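PDB 4AO9: beta-phenylalanine aminotransferase from Variovorax paradoxus, which catalyses the pyridoxal-5'-phosphate-dependent removal of the amino group from beta-phenylalanine, probably passing it on to a keto-acid acceptor. Local coordinates for residues 135-143 against 282-290; 100-111 against 329-339. All blocks are in the same frame, centred on the assembly; numbering follows the deposited sequence.

Contact 1 (135-143 against 282-290); sequences LICERFPQI and LTTLGKYIG. With PLP (pyridoxal-5'-phosphate), chain C.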
loop_
_atom_site.group_PDB
_atom_site.type_symbol
_atom_site.label_atom_id
_atom_site.label_comp_id
_atom_site.label_asym_id
_atom_site.label_seq_id
_atom_site.Cartn_x
_atom_site.Cartn_y
_atom_site.Cartn_z
ATOM N N LEU A 135 7.177 -14.276 -14.405
ATOM C CA LEU A 135 6.250 -13.903 -15.467
ATOM C C LEU A 135 6.399 -12.430 -15.833
ATOM O O LEU A 135 6.458 -12.077 -17.016
ATOM C CB LEU A 135 4.807 -14.192 -15.040
ATOM C CG LEU A 135 3.766 -14.097 -16.160
ATOM C CD1 LEU A 135 3.930 -15.224 -17.177
ATOM C CD2 LEU A 135 2.384 -14.165 -15.570
ATOM N N ILE A 136 6.498 -11.574 -14.820
ATOM C CA ILE A 136 6.600 -10.145 -15.079
ATOM C C ILE A 136 7.925 -9.787 -15.759
ATOM O O ILE A 136 7.938 -9.001 -16.715
ATOM C CB ILE A 136 6.385 -9.327 -13.790
ATOM C CG1 ILE A 136 4.928 -9.464 -13.326
ATOM C CG2 ILE A 136 6.759 -7.871 -14.024
ATOM C CD1 ILE A 136 4.708 -8.982 -11.869
ATOM N N CYS A 137 9.025 -10.366 -15.280
ATOM C CA CYS A 137 10.338 -10.120 -15.871
ATOM C C CYS A 137 10.384 -10.585 -17.323
ATOM O O CYS A 137 11.052 -9.968 -18.150
ATOM C CB CYS A 137 11.440 -10.801 -15.059
ATOM S SG CYS A 137 11.687 -10.058 -13.416
ATOM N N GLU A 138 9.684 -11.672 -17.625
ATOM C CA GLU A 138 9.633 -12.184 -19.000
ATOM C C GLU A 138 8.788 -11.294 -19.900
ATOM O O GLU A 138 9.116 -11.106 -21.079
ATOM C CB GLU A 138 9.112 -13.620 -19.025
ATOM C CG GLU A 138 10.116 -14.618 -18.503
ATOM C CD GLU A 138 9.550 -16.028 -18.332
ATOM O OE1 GLU A 138 8.311 -16.220 -18.398
ATOM O OE2 GLU A 138 10.364 -16.936 -18.091
ATOM N N ARG A 139 7.703 -10.749 -19.357
ATOM C CA ARG A 139 6.801 -9.895 -20.117
ATOM C C ARG A 139 7.395 -8.515 -20.372
ATOM O O ARG A 139 7.152 -7.911 -21.416
ATOM C CB ARG A 139 5.469 -9.765 -19.378
ATOM C CG ARG A 139 4.389 -9.030 -20.156
ATOM C CD ARG A 139 3.057 -9.229 -19.483
ATOM N NE ARG A 139 1.961 -8.508 -20.138
ATOM C CZ ARG A 139 0.725 -8.986 -20.246
ATOM N NH1 ARG A 139 0.432 -10.198 -19.777
ATOM N NH2 ARG A 139 -0.216 -8.254 -20.825
ATOM N N PHE A 140 8.173 -8.025 -19.406
ATOM C CA PHE A 140 8.778 -6.705 -19.487
ATOM C C PHE A 140 10.287 -6.864 -19.248
ATOM O O PHE A 140 10.781 -6.667 -18.136
ATOM C CB PHE A 140 8.150 -5.771 -18.439
ATOM C CG PHE A 140 6.641 -5.716 -18.490
ATOM C CD1 PHE A 140 5.983 -5.008 -19.492
ATOM C CD2 PHE A 140 5.875 -6.351 -17.515
ATOM C CE1 PHE A 140 4.591 -4.946 -19.539
ATOM C CE2 PHE A 140 4.480 -6.284 -17.547
ATOM C CZ PHE A 140 3.839 -5.587 -18.564
ATOM N N PRO A 141 11.035 -7.233 -20.302
ATOM C CA PRO A 141 12.433 -7.630 -20.119
ATOM C C PRO A 141 13.387 -6.533 -19.630
ATOM O O PRO A 141 14.515 -6.837 -19.214
ATOM C CB PRO A 141 12.837 -8.148 -21.505
ATOM C CG PRO A 141 11.561 -8.504 -22.159
ATOM C CD PRO A 141 10.570 -7.497 -21.676
ATOM N N GLN A 142 12.946 -5.275 -19.668
ATOM C CA GLN A 142 13.687 -4.179 -19.031
ATOM C C GLN A 142 13.681 -4.305 -17.507
ATOM O O GLN A 142 14.393 -3.572 -16.811
ATOM C CB GLN A 142 13.134 -2.809 -19.449
ATOM C CG GLN A 142 11.728 -2.502 -18.926
ATOM C CD GLN A 142 10.618 -2.957 -19.860
ATOM O OE1 GLN A 142 10.618 -4.082 -20.372
ATOM N NE2 GLN A 142 9.650 -2.069 -20.081
ATOM N N ILE A 143 12.878 -5.244 -17.002
ATOM C CA ILE A 143 12.865 -5.556 -15.572
ATOM C C ILE A 143 13.662 -6.849 -15.375
ATOM O O ILE A 143 13.186 -7.948 -15.697
ATOM C CB ILE A 143 11.425 -5.689 -15.042
ATOM C CG1 ILE A 143 10.676 -4.362 -15.232
ATOM C CG2 ILE A 143 11.427 -6.142 -13.580
ATOM C CD1 ILE A 143 9.196 -4.430 -14.874
ATOM N N LEU A 282 14.760 1.859 -14.336
ATOM C CA LEU A 282 13.745 1.194 -13.511
ATOM C C LEU A 282 12.387 1.419 -14.147
ATOM O O LEU A 282 12.197 2.384 -14.910
ATOM C CB LEU A 282 13.722 1.729 -12.069
ATOM C CG LEU A 282 15.002 1.566 -11.242
ATOM C CD1 LEU A 282 14.874 2.359 -9.946
ATOM C CD2 LEU A 282 15.293 0.103 -10.932
ATOM N N THR A 283 11.448 0.539 -13.803
ATOM C CA THR A 283 10.071 0.625 -14.240
ATOM C C THR A 283 9.196 0.299 -13.040
ATOM O O THR A 283 9.489 -0.637 -12.289
ATOM C CB THR A 283 9.799 -0.404 -15.342
ATOM O OG1 THR A 283 10.624 -0.089 -16.476
ATOM C CG2 THR A 283 8.325 -0.385 -15.770
ATOM N N THR A 284 8.113 1.055 -12.883
ATOM C CA THR A 284 7.120 0.718 -11.866
ATOM C C THR A 284 5.838 0.216 -12.527
ATOM O O THR A 284 5.489 0.617 -13.649
ATOM C CB THR A 284 6.846 1.889 -10.926
ATOM O OG1 THR A 284 6.420 3.024 -11.694
ATOM C CG2 THR A 284 8.123 2.243 -10.139
ATOM N N LEU A 285 5.175 -0.703 -11.823
ATOM C CA LEU A 285 3.965 -1.372 -12.284
ATOM C C LEU A 285 2.930 -1.384 -11.171
ATOM O O LEU A 285 3.260 -1.238 -9.994
ATOM C CB LEU A 285 4.290 -2.822 -12.653
ATOM C CG LEU A 285 5.297 -3.058 -13.770
ATOM C CD1 LEU A 285 5.642 -4.551 -13.810
ATOM C CD2 LEU A 285 4.748 -2.601 -15.114
ATOM N N GLY A 286 1.671 -1.568 -11.553
ATOM C CA GLY A 286 0.600 -1.641 -10.579
ATOM C C GLY A 286 -0.716 -1.969 -11.232
ATOM O O GLY A 286 -0.776 -2.593 -12.302
ATOM N N LYS A 287 -1.776 -1.534 -10.559
ATOM C CA LYS A 287 -3.172 -1.711 -11.017
ATOM C C LYS A 287 -3.440 -3.189 -11.446
ATOM O O LYS A 287 -3.404 -4.083 -10.596
ATOM C CB LYS A 287 -3.557 -0.586 -11.995
ATOM C CG LYS A 287 -3.709 0.697 -11.123
ATOM C CD LYS A 287 -4.462 1.801 -11.847
ATOM C CE LYS A 287 -4.631 3.091 -11.029
ATOM N NZ LYS A 287 -3.580 4.070 -11.396
ATOM N N TYR A 288 -3.676 -3.456 -12.724
ATOM C CA TYR A 288 -4.171 -4.781 -13.143
ATOM C C TYR A 288 -3.206 -5.958 -12.966
ATOM O O TYR A 288 -3.620 -7.116 -13.029
ATOM C CB TYR A 288 -4.591 -4.729 -14.618
ATOM C CG TYR A 288 -3.377 -4.697 -15.528
ATOM C CD1 TYR A 288 -2.695 -3.502 -15.761
ATOM C CD2 TYR A 288 -2.877 -5.868 -16.111
ATOM C CE1 TYR A 288 -1.564 -3.468 -16.553
ATOM C CE2 TYR A 288 -1.741 -5.841 -16.922
ATOM C CZ TYR A 288 -1.100 -4.631 -17.137
ATOM O OH TYR A 288 0.033 -4.607 -17.907
ATOM N N ILE A 289 -1.919 -5.676 -12.790
ATOM C CA ILE A 289 -0.925 -6.745 -12.720
ATOM C C ILE A 289 -1.171 -7.698 -11.539
ATOM O O ILE A 289 -0.813 -8.870 -11.610
ATOM C CB ILE A 289 0.529 -6.176 -12.752
ATOM C CG1 ILE A 289 0.803 -5.418 -14.063
ATOM C CG2 ILE A 289 1.556 -7.281 -12.557
ATOM C CD1 ILE A 289 1.247 -6.291 -15.235
ATOM N N GLY A 290 -1.816 -7.208 -10.472
ATOM C CA GLY A 290 -2.183 -8.050 -9.340
ATOM C C GLY A 290 -3.513 -8.774 -9.460
ATOM O O GLY A 290 -4.053 -9.229 -8.458
HETATM N N1 PLP C . 1.137 5.940 -11.158
HETATM C C2 PLP C . 0.222 5.919 -12.126
HETATM C C2A PLP C . 0.671 6.353 -13.522
HETATM C C3 PLP C . -1.084 5.498 -11.855
HETATM O O3 PLP C . -1.909 5.482 -12.787
HETATM C C4 PLP C . -1.472 5.095 -10.567
HETATM C C4A PLP C . -2.890 4.601 -10.219
HETATM C C5 PLP C . -0.468 5.171 -9.575
HETATM C C6 PLP C . 0.818 5.597 -9.907
HETATM C C5A PLP C . -0.760 4.783 -8.113
HETATM O O4P PLP C . -1.075 3.477 -7.872
HETATM P P PLP C . -1.899 3.154 -6.526
HETATM O O1P PLP C . -3.306 3.851 -6.664
HETATM O O2P PLP C . -1.127 3.753 -5.298
HETATM O O3P PLP C . -1.946 1.665 -6.438
HETATM O O HOH W 1 13.349 -0.778 -16.353
HETATM O O HOH W 2 9.553 0.665 -18.951
#

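Contact 2 (100-111 against 329-339); sequences VYGHSAPEIRDA and AAGYAGLTKLF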
loop_
_atom_site.group_PDB
_atom_site.type_symbol
_atom_site.label_atom_id
_atom_site.label_comp_id
_atom_site.label_asym_id
_atom_site.label_seq_id
_atom_site.Cartn_x
_atom_site.Cartn_y
_atom_site.Cartn_z
ATOM N N VAL A 100 -9.208 -4.633 -15.510
ATOM C CA VAL A 100 -9.186 -5.065 -16.909
ATOM C C VAL A 100 -9.900 -6.403 -17.122
ATOM O O VAL A 100 -10.322 -6.714 -18.244
ATOM C CB VAL A 100 -7.735 -5.085 -17.486
ATOM C CG1 VAL A 100 -6.944 -6.318 -17.009
ATOM C CG2 VAL A 100 -7.757 -4.997 -19.015
ATOM N N TYR A 101 -10.051 -7.178 -16.052
ATOM C CA TYR A 101 -10.672 -8.506 -16.137
ATOM C C TYR A 101 -12.180 -8.457 -15.960
ATOM O O TYR A 101 -12.854 -9.489 -16.036
ATOM C CB TYR A 101 -10.064 -9.444 -15.085
ATOM C CG TYR A 101 -8.558 -9.394 -15.054
ATOM C CD1 TYR A 101 -7.802 -10.095 -15.985
ATOM C CD2 TYR A 101 -7.890 -8.609 -14.109
ATOM C CE1 TYR A 101 -6.405 -10.037 -15.958
ATOM C CE2 TYR A 101 -6.496 -8.544 -14.089
ATOM C CZ TYR A 101 -5.775 -9.263 -15.009
ATOM O OH TYR A 101 -4.398 -9.183 -14.983
ATOM N N GLY A 102 -12.709 -7.259 -15.724
ATOM C CA GLY A 102 -14.108 -7.118 -15.333
ATOM C C GLY A 102 -14.304 -7.455 -13.861
ATOM O O GLY A 102 -13.341 -7.659 -13.100
ATOM N N HIS A 103 -15.564 -7.552 -13.456
ATOM C CA HIS A 103 -15.896 -7.605 -12.030
ATOM C C HIS A 103 -16.066 -8.990 -11.436
ATOM O O HIS A 103 -16.209 -9.115 -10.225
ATOM C CB HIS A 103 -17.128 -6.733 -11.771
ATOM C CG HIS A 103 -16.934 -5.328 -12.235
ATOM N ND1 HIS A 103 -16.075 -4.458 -11.599
ATOM C CD2 HIS A 103 -17.401 -4.673 -13.324
ATOM C CE1 HIS A 103 -16.050 -3.312 -12.258
ATOM N NE2 HIS A 103 -16.845 -3.417 -13.312
ATOM N N SER A 104 -16.019 -10.025 -12.274
ATOM C CA SER A 104 -16.370 -11.373 -11.821
ATOM C C SER A 104 -15.685 -12.495 -12.585
ATOM O O SER A 104 -16.256 -13.571 -12.735
ATOM C CB SER A 104 -17.889 -11.570 -11.893
ATOM O OG SER A 104 -18.356 -11.405 -13.218
ATOM N N ALA A 105 -14.470 -12.259 -13.058
ATOM C CA ALA A 105 -13.750 -13.283 -13.815
ATOM C C ALA A 105 -13.563 -14.545 -12.968
ATOM O O ALA A 105 -12.987 -14.476 -11.891
ATOM C CB ALA A 105 -12.401 -12.734 -14.285
ATOM N N PRO A 106 -14.068 -15.705 -13.435
ATOM C CA PRO A 106 -13.918 -16.910 -12.627
ATOM C C PRO A 106 -12.463 -17.342 -12.479
ATOM O O PRO A 106 -12.107 -17.940 -11.468
ATOM C CB PRO A 106 -14.740 -17.965 -13.390
ATOM C CG PRO A 106 -14.821 -17.449 -14.783
ATOM C CD PRO A 106 -14.845 -15.948 -14.664
ATOM N N GLU A 107 -11.625 -17.006 -13.456
ATOM C CA GLU A 107 -10.201 -17.353 -13.403
ATOM C C GLU A 107 -9.529 -16.700 -12.200
ATOM O O GLU A 107 -8.678 -17.314 -11.538
ATOM C CB GLU A 107 -9.502 -16.931 -14.696
ATOM C CG GLU A 107 -9.947 -17.725 -15.927
ATOM C CD GLU A 107 -11.200 -17.162 -16.605
ATOM O OE1 GLU A 107 -11.808 -16.182 -16.109
ATOM O OE2 GLU A 107 -11.588 -17.718 -17.669
ATOM N N ILE A 108 -9.929 -15.462 -11.917
ATOM C CA ILE A 108 -9.400 -14.712 -10.783
ATOM C C ILE A 108 -9.985 -15.257 -9.493
ATOM O O ILE A 108 -9.249 -15.574 -8.545
ATOM C CB ILE A 108 -9.742 -13.197 -10.917
ATOM C CG1 ILE A 108 -9.117 -12.580 -12.185
ATOM C CG2 ILE A 108 -9.340 -12.411 -9.659
ATOM C CD1 ILE A 108 -7.594 -12.676 -12.276
ATOM N N ARG A 109 -11.309 -15.368 -9.451
ATOM C CA ARG A 109 -11.972 -15.841 -8.251
ATOM C C ARG A 109 -11.473 -17.226 -7.842
ATOM O O ARG A 109 -11.176 -17.450 -6.673
ATOM C CB ARG A 109 -13.484 -15.814 -8.428
ATOM C CG ARG A 109 -14.249 -16.281 -7.195
ATOM C CD ARG A 109 -15.745 -16.093 -7.376
ATOM N NE ARG A 109 -16.240 -16.871 -8.507
ATOM C CZ ARG A 109 -16.558 -16.369 -9.699
ATOM N NH1 ARG A 109 -16.451 -15.061 -9.941
ATOM N NH2 ARG A 109 -16.992 -17.179 -10.654
ATOM N N ASP A 110 -11.360 -18.141 -8.806
ATOM C CA ASP A 110 -10.891 -19.500 -8.501
ATOM C C ASP A 110 -9.433 -19.529 -8.023
ATOM O O ASP A 110 -9.094 -20.312 -7.134
ATOM C CB ASP A 110 -11.096 -20.439 -9.696
ATOM C CG ASP A 110 -12.567 -20.710 -9.990
ATOM O OD1 ASP A 110 -13.431 -20.425 -9.135
ATOM O OD2 ASP A 110 -12.852 -21.208 -11.095
ATOM N N ALA A 111 -8.588 -18.668 -8.591
ATOM C CA ALA A 111 -7.202 -18.579 -8.141
ATOM C C ALA A 111 -7.124 -18.097 -6.697
ATOM O O ALA A 111 -6.351 -18.622 -5.905
ATOM C CB ALA A 111 -6.404 -17.671 -9.054
ATOM N N ALA A 329 -1.381 -15.212 -6.523
ATOM C CA ALA A 329 -2.208 -16.149 -7.284
ATOM C C ALA A 329 -3.063 -15.420 -8.322
ATOM O O ALA A 329 -3.127 -15.833 -9.488
ATOM C CB ALA A 329 -3.083 -16.961 -6.336
ATOM N N ALA A 330 -3.712 -14.334 -7.911
ATOM C CA ALA A 330 -4.623 -13.622 -8.809
ATOM C C ALA A 330 -3.865 -12.993 -9.967
ATOM O O ALA A 330 -4.304 -13.054 -11.121
ATOM C CB ALA A 330 -5.399 -12.548 -8.053
ATOM N N GLY A 331 -2.718 -12.393 -9.666
ATOM C CA GLY A 331 -1.907 -11.768 -10.701
ATOM C C GLY A 331 -1.471 -12.770 -11.752
ATOM O O GLY A 331 -1.595 -12.515 -12.953
ATOM N N TYR A 332 -0.955 -13.913 -11.304
ATOM C CA TYR A 332 -0.477 -14.920 -12.238
ATOM C C TYR A 332 -1.615 -15.482 -13.092
ATOM O O TYR A 332 -1.461 -15.623 -14.311
ATOM C CB TYR A 332 0.252 -16.037 -11.489
ATOM C CG TYR A 332 0.897 -17.049 -12.397
ATOM C CD1 TYR A 332 2.189 -16.853 -12.870
ATOM C CD2 TYR A 332 0.211 -18.202 -12.777
ATOM C CE1 TYR A 332 2.791 -17.773 -13.708
ATOM C CE2 TYR A 332 0.802 -19.130 -13.625
ATOM C CZ TYR A 332 2.091 -18.906 -14.080
ATOM O OH TYR A 332 2.685 -19.829 -14.914
ATOM N N ALA A 333 -2.749 -15.784 -12.462
ATOM C CA ALA A 333 -3.907 -16.284 -13.191
ATOM C C ALA A 333 -4.386 -15.279 -14.237
ATOM O O ALA A 333 -4.658 -15.641 -15.381
ATOM C CB ALA A 333 -5.021 -16.627 -12.234
ATOM N N GLY A 334 -4.469 -14.010 -13.856
ATOM C CA GLY A 334 -4.959 -12.981 -14.766
ATOM C C GLY A 334 -4.074 -12.809 -15.984
ATOM O O GLY A 334 -4.560 -12.766 -17.122
ATOM N N LEU A 335 -2.770 -12.726 -15.754
ATOM C CA LEU A 335 -1.838 -12.473 -16.843
ATOM C C LEU A 335 -1.658 -13.659 -17.785
ATOM O O LEU A 335 -1.411 -13.464 -18.984
ATOM C CB LEU A 335 -0.488 -11.994 -16.306
ATOM C CG LEU A 335 -0.536 -10.653 -15.560
ATOM C CD1 LEU A 335 0.805 -10.365 -14.907
ATOM C CD2 LEU A 335 -0.953 -9.506 -16.468
ATOM N N THR A 336 -1.778 -14.873 -17.250
ATOM C CA THR A 336 -1.592 -16.077 -18.080
ATOM C C THR A 336 -2.869 -16.535 -18.778
ATOM O O THR A 336 -2.796 -17.060 -19.897
ATOM C CB THR A 336 -1.030 -17.281 -17.295
ATOM O OG1 THR A 336 -1.889 -17.590 -16.196
ATOM C CG2 THR A 336 0.369 -17.017 -16.780
ATOM N N LYS A 337 -4.018 -16.342 -18.133
ATOM C CA LYS A 337 -5.284 -16.882 -18.653
ATOM C C LYS A 337 -6.146 -15.863 -19.385
ATOM O O LYS A 337 -6.948 -16.240 -20.254
ATOM C CB LYS A 337 -6.104 -17.551 -17.541
ATOM C CG LYS A 337 -5.414 -18.740 -16.890
ATOM C CD LYS A 337 -6.265 -19.350 -15.787
ATOM C CE LYS A 337 -5.553 -20.521 -15.117
ATOM N NZ LYS A 337 -6.452 -21.222 -14.153
ATOM N N LEU A 338 -5.994 -14.583 -19.045
ATOM C CA LEU A 338 -6.904 -13.562 -19.549
ATOM C C LEU A 338 -6.206 -12.406 -20.242
ATOM O O LEU A 338 -6.360 -12.222 -21.444
ATOM C CB LEU A 338 -7.801 -13.037 -18.419
ATOM C CG LEU A 338 -8.762 -14.054 -17.802
ATOM C CD1 LEU A 338 -9.450 -13.474 -16.589
ATOM C CD2 LEU A 338 -9.777 -14.500 -18.856
ATOM N N PHE A 339 -5.439 -11.623 -19.491
ATOM C CA PHE A 339 -4.790 -10.459 -20.078
ATOM C C PHE A 339 -3.364 -10.779 -20.470
ATOM O O PHE A 339 -2.397 -10.263 -19.893
ATOM C CB PHE A 339 -4.853 -9.253 -19.140
ATOM C CG PHE A 339 -4.580 -7.936 -19.829
ATOM C CD1 PHE A 339 -5.417 -7.480 -20.844
ATOM C CD2 PHE A 339 -3.486 -7.156 -19.467
ATOM C CE1 PHE A 339 -5.178 -6.265 -21.481
ATOM C CE2 PHE A 339 -3.235 -5.940 -20.100
ATOM C CZ PHE A 339 -4.088 -5.492 -21.109
HETATM O O HOH W 3 -7.609 -19.619 -12.370
#

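Contact 1 (135-143 against 282-290)
Leu285 sets its CD1 methyl against CG2 of Ile136 at 3.5 Å, the two side chains sliding past each other in opposite directions. This is helix-on-sheet packing in the PLP-dependent fold of class-III aminotransferases: the end of helix 129-139 and the turn after it lie along strand 282-286, which leads into the cofactor lysine. Ile143 reaches the same methyl tip to tip, Ile143 CD1 lying 3.7 Å from Leu285 CD1, while CD2 of Leu285 sits over a face of the Phe140 ring. Phe140, with CG anti to its carbonyl carbon (chi1 -53°), carries its ring toward 282-290, where Ile289 CD1 and Tyr288 OH, itself hydrogen-bonded to Ser265 OG, approach the edge. Beta-branched isoleucines and a leucine offer methyls in several directions to fill this buried seam, and Phe140 adds a flat surface for Leu285 to cover. Ile136 CD1 finishes it against Ile289 CG2, 3.6 Å away. The polar end is bridged by water: one molecule links Gln142 O to Thr283 OG1, another joins Gln142 NE2 to the same hydroxyl, which also bonds Ser280, while Gln142 OE1 is held by Asn274. Lys287 does not touch 135-143; its NZ is covalently bound to PLP C4A at 1.5 Å.

Contact 2 (100-111 against 329-339)
Helices 106-111 and 329-337 run nearly antiparallel, at 152°, with their axes 8.4 Å apart at closest approach, and Ile108 and Ala330 bring their CA atoms to 5.3 Å. Such nearness needs small residues: Ala111 CB touches Ala333 CB at 3.6 Å, and its other neighbours are Ala329 and Ala330. Because Gly334 has no side chain, Ile108 CD1 can reach the backbone of the second helix, against Ala330 O and Gly334 CA. Close antiparallel helix packing through alanine and glycine thus joins these two parts of the class-III aminotransferase fold. Gly334 also takes the Tyr101 ring, whose CE1 lies 3.5 Å from its CA; any CB there would clash with CZ. The ring meets Leu338 CD1 and Phe339 CB obliquely, and its hydroxyl passes Leu335 CD2 to bond Tyr288 O. With an alanine in place of Tyr101, the Tyr288 carbonyl would probably lose its hydroxyl partner and a gap would open between Gly334 and Leu338. Past the helix end, Leu338 N and Phe339 N both bond Gly334 O, from opposite faces of its plane. The first torsion of Phe339 (chi1 -163°) puts CG anti to the backbone N and carries the ring toward Val100, whose CG2 makes a CH-pi contact over its face, 4.1 Å from the ring centroid. Nearer the surface, Glu107 crosses Lys337 at a slant, Glu107 CG to Lys337 CD 4.0 Å, and sets its OE1 against Leu338 CD1, while a water bridges Glu107 O and Lys337 NZ.

Contact 1 is the more central: all its touching residues are buried, and one of its segments carries the cofactor lysine. Contact 2 is only partly buried, with a charged, hydrated rim. Contact 1 sets a helix end and turn against a strand and the 3-10 turn after it, through branched aliphatics and the Phe140 ring, with a water-bridged polar end; contact 2 pairs two helices through alanine and glycine and adds aromatic packing beyond their ends. The two share no segment but meet directly: Arg139 NH1 probably bonds Phe339 O, and the Tyr288 and Phe339 rings pack edge-to-face. Helix 325-337 of contact 2 also packs on helix 129-139 of contact 1, Leu335 touching Leu135 and Arg139. Both reach the second subunit, 100-111 through His103 ND1, which bonds Ile120 O there.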